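Side-chain contacts in Esterase/lipase (Lactobacillus rhamnosus, PDB 4N5H), which probably hydrolyses ester bonds, and may also transfer acyl groups, as an esterase of the alpha/beta hydrolase fold: residues C89-S94 with E289-N294; H275-H278 with V282-W285. The protein carries 1 engineered substitution. One frame throughout, in Å; residues are numbered along the deposited sequence. Where two conformers were deposited one is given.

Contact 1 is buried and apolar, contact 2 lies at the surface and is polar; their centres stand about 11 Å apart on the same side of the chain's centre. Contact 1 joins two helices far apart in sequence, 86-94 and 288-311, through a tyrosine and an isoleucine, with Asn294 CB and Leu92 CD2 adding to it. Contact 2 closes a short local loop, where a lysine ties segment 275-278 to helix 280-283. Along the chain the second is nested within the first, and the two elements 280-283 and 288-311 follow each other. The two contacts also touch: Glu289 OE2 and His275 NE2, 2.8 Å apart, probably share a hydrogen bond, and Trp285 of contact 2 meets Tyr91 of contact 1.

Contact 1 (C89-S94 with E289-N294); sequences CRYLAS and ESIETN. With IPA (isopropyl alcohol), chain D.
Tyr91 and Ile291 carry the apolar part of this contact, crossing at about a right angle between helices 86-94 and 288-311 of the alpha/beta hydrolase fold. The isoleucine presents its tip obliquely to the phenol: Ile291 CD1 lies 3.5 Å from Tyr91 CE1 and 3.6 Å from Tyr91 OH. With CG anti to the backbone N (chi1 177°), the tyrosine extends its ring across the gap. Asn294 CB approaches Tyr91 CE2 obliquely, at 4.1 Å, and Leu92 CD2 comes to the same Asn294 CB at 4.3 Å. The asparagine thus offers its inner carbon here, while its amide oxygen bonds to Asn281. Trp285 and Pro32 also pack on Tyr91. Were an alanine here, Ile291 CD1 and Trp285 would probably lose their aromatic neighbour and a gap would open between the segments.

Of the polar bonds, two side-chain ones lie within the segments, and others lead to neighbouring parts of the fold. Ser94 OG donates to Tyr91 O at 2.7 Å, and Thr293 OG1, which also bonds to Trp268, donates to Glu289 O at 2.7 Å. An isopropanol molecule, probably from the crystallisation liquor, donates from O2 to Glu292 OE1, while Glu292 OE2 pairs with Lys266. The helices therefore meet through carbon atoms: the axes of segments 89-94 and 289-294 come no nearer than 11.7 Å, a distance bridged chiefly by one tyrosine.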
loop_
_atom_site.group_PDB
_atom_site.type_symbol
_atom_site.label_atom_id
_atom_site.label_comp_id
_atom_site.label_asym_id
_atom_site.label_seq_id
_atom_site.Cartn_x
_atom_site.Cartn_y
_atom_site.Cartn_z
ATOM N N CYS A 89 11.646 -14.860 8.169
ATOM C CA CYS A 89 11.303 -16.136 7.509
ATOM C C CYS A 89 11.492 -16.074 6.010
ATOM O O CYS A 89 11.995 -17.028 5.409
ATOM C CB CYS A 89 9.904 -16.582 7.874
ATOM S SG CYS A 89 9.723 -17.149 9.603
ATOM N N ARG A 90 11.048 -14.984 5.357
ATOM C CA ARG A 90 11.278 -14.867 3.911
ATOM C C ARG A 90 12.761 -14.890 3.598
ATOM O O ARG A 90 13.213 -15.512 2.604
ATOM C CB ARG A 90 10.713 -13.535 3.401
ATOM C CG ARG A 90 9.197 -13.420 3.408
ATOM C CD ARG A 90 8.729 -11.963 3.232
ATOM N NE ARG A 90 7.277 -11.967 3.067
ATOM C CZ ARG A 90 6.445 -10.982 3.518
ATOM N NH1 ARG A 90 6.871 -9.877 4.089
ATOM N NH2 ARG A 90 5.153 -11.091 3.326
ATOM N N TYR A 91 13.552 -14.186 4.410
ATOM C CA TYR A 91 14.998 -14.204 4.171
ATOM C C TYR A 91 15.540 -15.644 4.182
ATOM O O TYR A 91 16.262 -16.087 3.274
ATOM C CB TYR A 91 15.852 -13.317 5.117
ATOM C CG TYR A 91 17.293 -13.496 4.788
ATOM C CD1 TYR A 91 17.837 -12.902 3.613
ATOM C CD2 TYR A 91 18.120 -14.291 5.585
ATOM C CE1 TYR A 91 19.143 -13.144 3.274
ATOM C CE2 TYR A 91 19.440 -14.514 5.196
ATOM C CZ TYR A 91 19.913 -13.962 4.047
ATOM O OH TYR A 91 21.242 -14.136 3.675
ATOM N N LEU A 92 15.217 -16.365 5.219
ATOM C CA LEU A 92 15.738 -17.737 5.281
ATOM C C LEU A 92 15.275 -18.544 4.075
ATOM O O LEU A 92 16.061 -19.274 3.474
ATOM C CB LEU A 92 15.340 -18.377 6.604
ATOM C CG LEU A 92 15.754 -17.693 7.878
ATOM C CD1 LEU A 92 15.175 -18.396 9.093
ATOM C CD2 LEU A 92 17.308 -17.587 7.899
ATOM N N ALA A 93 13.998 -18.450 3.710
ATOM C CA ALA A 93 13.468 -19.172 2.539
ATOM C C ALA A 93 14.194 -18.792 1.244
ATOM O O ALA A 93 14.472 -19.670 0.414
ATOM C CB ALA A 93 11.943 -18.893 2.363
ATOM N N SER A 94 14.555 -17.533 1.127
ATOM C CA SER A 94 15.214 -17.046 -0.081
ATOM C C SER A 94 16.591 -17.709 -0.295
ATOM O O SER A 94 17.095 -17.696 -1.437
ATOM C CB SER A 94 15.404 -15.497 -0.061
ATOM O OG SER A 94 16.484 -15.102 0.783
ATOM N N GLU A 289 25.348 -7.384 9.478
ATOM C CA GLU A 289 25.552 -8.304 10.612
ATOM C C GLU A 289 24.478 -9.357 10.758
ATOM O O GLU A 289 24.696 -10.466 11.230
ATOM C CB GLU A 289 25.660 -7.541 11.919
ATOM C CG GLU A 289 26.823 -6.530 12.082
ATOM C CD GLU A 289 26.450 -5.134 11.655
ATOM O OE1 GLU A 289 25.523 -4.917 10.822
ATOM O OE2 GLU A 289 27.113 -4.236 12.209
ATOM N N SER A 290 23.278 -9.021 10.316
ATOM C CA SER A 290 22.162 -9.923 10.320
ATOM C C SER A 290 22.358 -10.994 9.247
ATOM O O SER A 290 22.196 -12.196 9.504
ATOM C CB SER A 290 20.869 -9.173 10.082
ATOM O OG SER A 290 20.629 -8.209 11.113
ATOM N N ILE A 291 22.709 -10.564 8.044
ATOM C CA ILE A 291 23.049 -11.505 6.993
ATOM C C ILE A 291 24.177 -12.426 7.445
ATOM O O ILE A 291 24.083 -13.674 7.296
ATOM C CB ILE A 291 23.457 -10.725 5.702
ATOM C CG1 ILE A 291 22.392 -9.888 5.097
ATOM C CG2 ILE A 291 24.076 -11.691 4.693
ATOM C CD1 ILE A 291 21.342 -10.641 4.373
ATOM N N GLU A 292 25.245 -11.888 8.086
ATOM C CA GLU A 292 26.339 -12.728 8.503
ATOM C C GLU A 292 25.866 -13.746 9.534
ATOM O O GLU A 292 26.206 -14.928 9.418
ATOM C CB GLU A 292 27.463 -11.855 9.085
ATOM C CG GLU A 292 28.616 -12.697 9.610
ATOM C CD GLU A 292 29.718 -11.853 10.239
ATOM O OE1 GLU A 292 30.042 -10.776 9.676
ATOM O OE2 GLU A 292 30.270 -12.278 11.248
ATOM N N THR A 293 25.071 -13.288 10.498
ATOM C CA THR A 293 24.546 -14.154 11.579
ATOM C C THR A 293 23.643 -15.276 11.013
ATOM O O THR A 293 23.787 -16.426 11.355
ATOM C CB THR A 293 23.816 -13.283 12.589
ATOM O OG1 THR A 293 24.751 -12.368 13.169
ATOM C CG2 THR A 293 23.199 -14.112 13.648
ATOM N N ASN A 294 22.700 -14.876 10.167
ATOM C CA ASN A 294 21.735 -15.768 9.648
ATOM C C ASN A 294 22.336 -16.804 8.706
ATOM O O ASN A 294 21.960 -17.992 8.722
ATOM C CB ASN A 294 20.552 -14.991 9.076
ATOM C CG ASN A 294 19.788 -14.209 10.172
ATOM O OD1 ASN A 294 19.766 -14.601 11.326
ATOM N ND2 ASN A 294 19.136 -13.130 9.746
HETATM C C1 IPA D . 30.954 -7.623 10.767
HETATM C C2 IPA D . 30.022 -7.166 9.640
HETATM C C3 IPA D . 30.792 -7.010 8.332
HETATM O O2 IPA D . 28.950 -8.119 9.492
#

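Contact 2 (H275-H278 with V282-W285); sequences HLKH and VQHW
Lys277 NZ is held by two carbonyl oxygens, Gln283 OE1 across the contact at 2.8 Å and His278 O beside it in the chain, also at 2.8 Å. In the alpha/beta hydrolase fold this is the loop after strand 263-268 that carries the histidine of what is probably the Ser-His-Asp triad: His278 ND1 bonds to Asp243 and His278 NE2 to Ser146. The lysine departs from its backbone in the crowded position, with CG between N and the carbonyl carbon (chi1 65°). Bends at chi3 and chi4 then curl the chain back, bringing the ammonium to the next residue's carbonyl. Gln283 runs out extended beyond CG and meets the lysine chain at about a right angle, with Lys277 CE 3.7 Å from Gln283 OE1.

One cation thus bridges the backbone of the probable catalytic histidine and the side chain of helix 280-283, linking two points of the loop between residues 275 and 285. Leu276, just before the lysine, centres an inverse gamma turn, and Lys277 also packs on Arg42 of the second subunit. The two bonds differ in direction. Lys277 NZ lies in the carbonyl plane of His278, but it stands 36° out of the carbonyl plane of Gln283, at a C=O...N angle of 114°, and so not on a lone pair of OE1.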
loop_
_atom_site.group_PDB
_atom_site.type_symbol
_atom_site.label_atom_id
_atom_site.label_comp_id
_atom_site.label_asym_id
_atom_site.label_seq_id
_atom_site.Cartn_x
_atom_site.Cartn_y
_atom_site.Cartn_z
ATOM N N HIS A 275 23.810 -0.904 17.867
ATOM C CA HIS A 275 22.689 -1.309 17.058
ATOM C C HIS A 275 22.389 -2.804 17.142
ATOM O O HIS A 275 21.277 -3.230 16.761
ATOM C CB HIS A 275 22.935 -0.887 15.595
ATOM C CG HIS A 275 24.209 -1.400 15.032
ATOM N ND1 HIS A 275 25.455 -0.982 15.490
ATOM C CD2 HIS A 275 24.462 -2.308 14.065
ATOM C CE1 HIS A 275 26.397 -1.567 14.786
ATOM N NE2 HIS A 275 25.821 -2.368 13.910
ATOM N N LEU A 276 23.340 -3.608 17.652
ATOM C CA LEU A 276 23.172 -5.087 17.697
ATOM C C LEU A 276 22.425 -5.405 18.979
ATOM O O LEU A 276 22.902 -6.071 19.915
ATOM C CB LEU A 276 24.548 -5.716 17.644
ATOM C CG LEU A 276 25.282 -5.391 16.382
ATOM C CD1 LEU A 276 26.549 -6.198 16.387
ATOM C CD2 LEU A 276 24.483 -5.629 15.111
ATOM N N LYS A 277 21.193 -4.918 18.970
ATOM C CA LYS A 277 20.282 -5.028 20.104
ATOM C C LYS A 277 19.602 -6.401 20.158
ATOM O O LYS A 277 19.863 -7.264 19.363
ATOM C CB LYS A 277 19.216 -3.952 19.974
ATOM C CG LYS A 277 18.285 -4.095 18.748
ATOM C CD LYS A 277 17.088 -3.158 18.804
ATOM C CE LYS A 277 16.023 -3.691 19.780
ATOM N NZ LYS A 277 15.264 -4.920 19.433
ATOM N N HIS A 278 18.705 -6.573 21.147
ATOM C CA HIS A 278 17.900 -7.797 21.254
ATOM C C HIS A 278 17.298 -8.112 19.929
ATOM O O HIS A 278 16.668 -7.285 19.296
ATOM C CB HIS A 278 16.782 -7.499 22.289
ATOM C CG HIS A 278 15.946 -8.673 22.639
ATOM N ND1 HIS A 278 16.471 -9.778 23.272
ATOM C CD2 HIS A 278 14.615 -8.884 22.535
ATOM C CE1 HIS A 278 15.501 -10.663 23.451
ATOM N NE2 HIS A 278 14.365 -10.125 23.074
ATOM N N VAL A 282 16.720 -10.903 13.524
ATOM C CA VAL A 282 15.334 -11.206 13.204
ATOM C C VAL A 282 14.547 -9.929 12.769
ATOM O O VAL A 282 13.761 -9.935 11.779
ATOM C CB VAL A 282 14.608 -11.805 14.410
ATOM C CG1 VAL A 282 13.129 -12.111 14.116
ATOM C CG2 VAL A 282 15.280 -13.140 14.785
ATOM N N GLN A 283 14.761 -8.834 13.487
ATOM C CA GLN A 283 14.069 -7.582 13.178
ATOM C C GLN A 283 14.560 -6.868 11.940
ATOM O O GLN A 283 13.737 -6.248 11.273
ATOM C CB GLN A 283 14.138 -6.622 14.355
ATOM C CG GLN A 283 13.404 -7.148 15.541
ATOM C CD GLN A 283 13.459 -6.142 16.730
ATOM O OE1 GLN A 283 14.349 -5.291 16.842
ATOM N NE2 GLN A 283 12.342 -6.190 17.518
ATOM N N HIS A 284 15.844 -7.007 11.583
ATOM C CA HIS A 284 16.437 -6.380 10.392
ATOM C C HIS A 284 17.309 -7.343 9.641
ATOM O O HIS A 284 18.590 -7.319 9.724
ATOM C CB HIS A 284 17.251 -5.173 10.815
ATOM C CG HIS A 284 16.403 -3.987 11.108
ATOM N ND1 HIS A 284 15.879 -3.211 10.100
ATOM C CD2 HIS A 284 15.864 -3.548 12.238
ATOM C CE1 HIS A 284 15.078 -2.286 10.639
ATOM N NE2 HIS A 284 15.054 -2.492 11.935
ATOM N N TRP A 285 16.646 -8.199 8.860
ATOM C CA TRP A 285 17.369 -9.172 8.027
ATOM C C TRP A 285 18.389 -8.561 7.121
ATOM O O TRP A 285 19.373 -9.204 6.780
ATOM C CB TRP A 285 16.353 -9.972 7.197
ATOM C CG TRP A 285 15.769 -9.198 6.081
ATOM C CD1 TRP A 285 14.700 -8.373 6.132
ATOM C CD2 TRP A 285 16.336 -9.032 4.769
ATOM N NE1 TRP A 285 14.564 -7.720 4.910
ATOM C CE2 TRP A 285 15.499 -8.163 4.052
ATOM C CE3 TRP A 285 17.388 -9.643 4.097
ATOM C CZ2 TRP A 285 15.730 -7.817 2.757
ATOM C CZ3 TRP A 285 17.648 -9.266 2.858
ATOM C CH2 TRP A 285 16.834 -8.365 2.153
#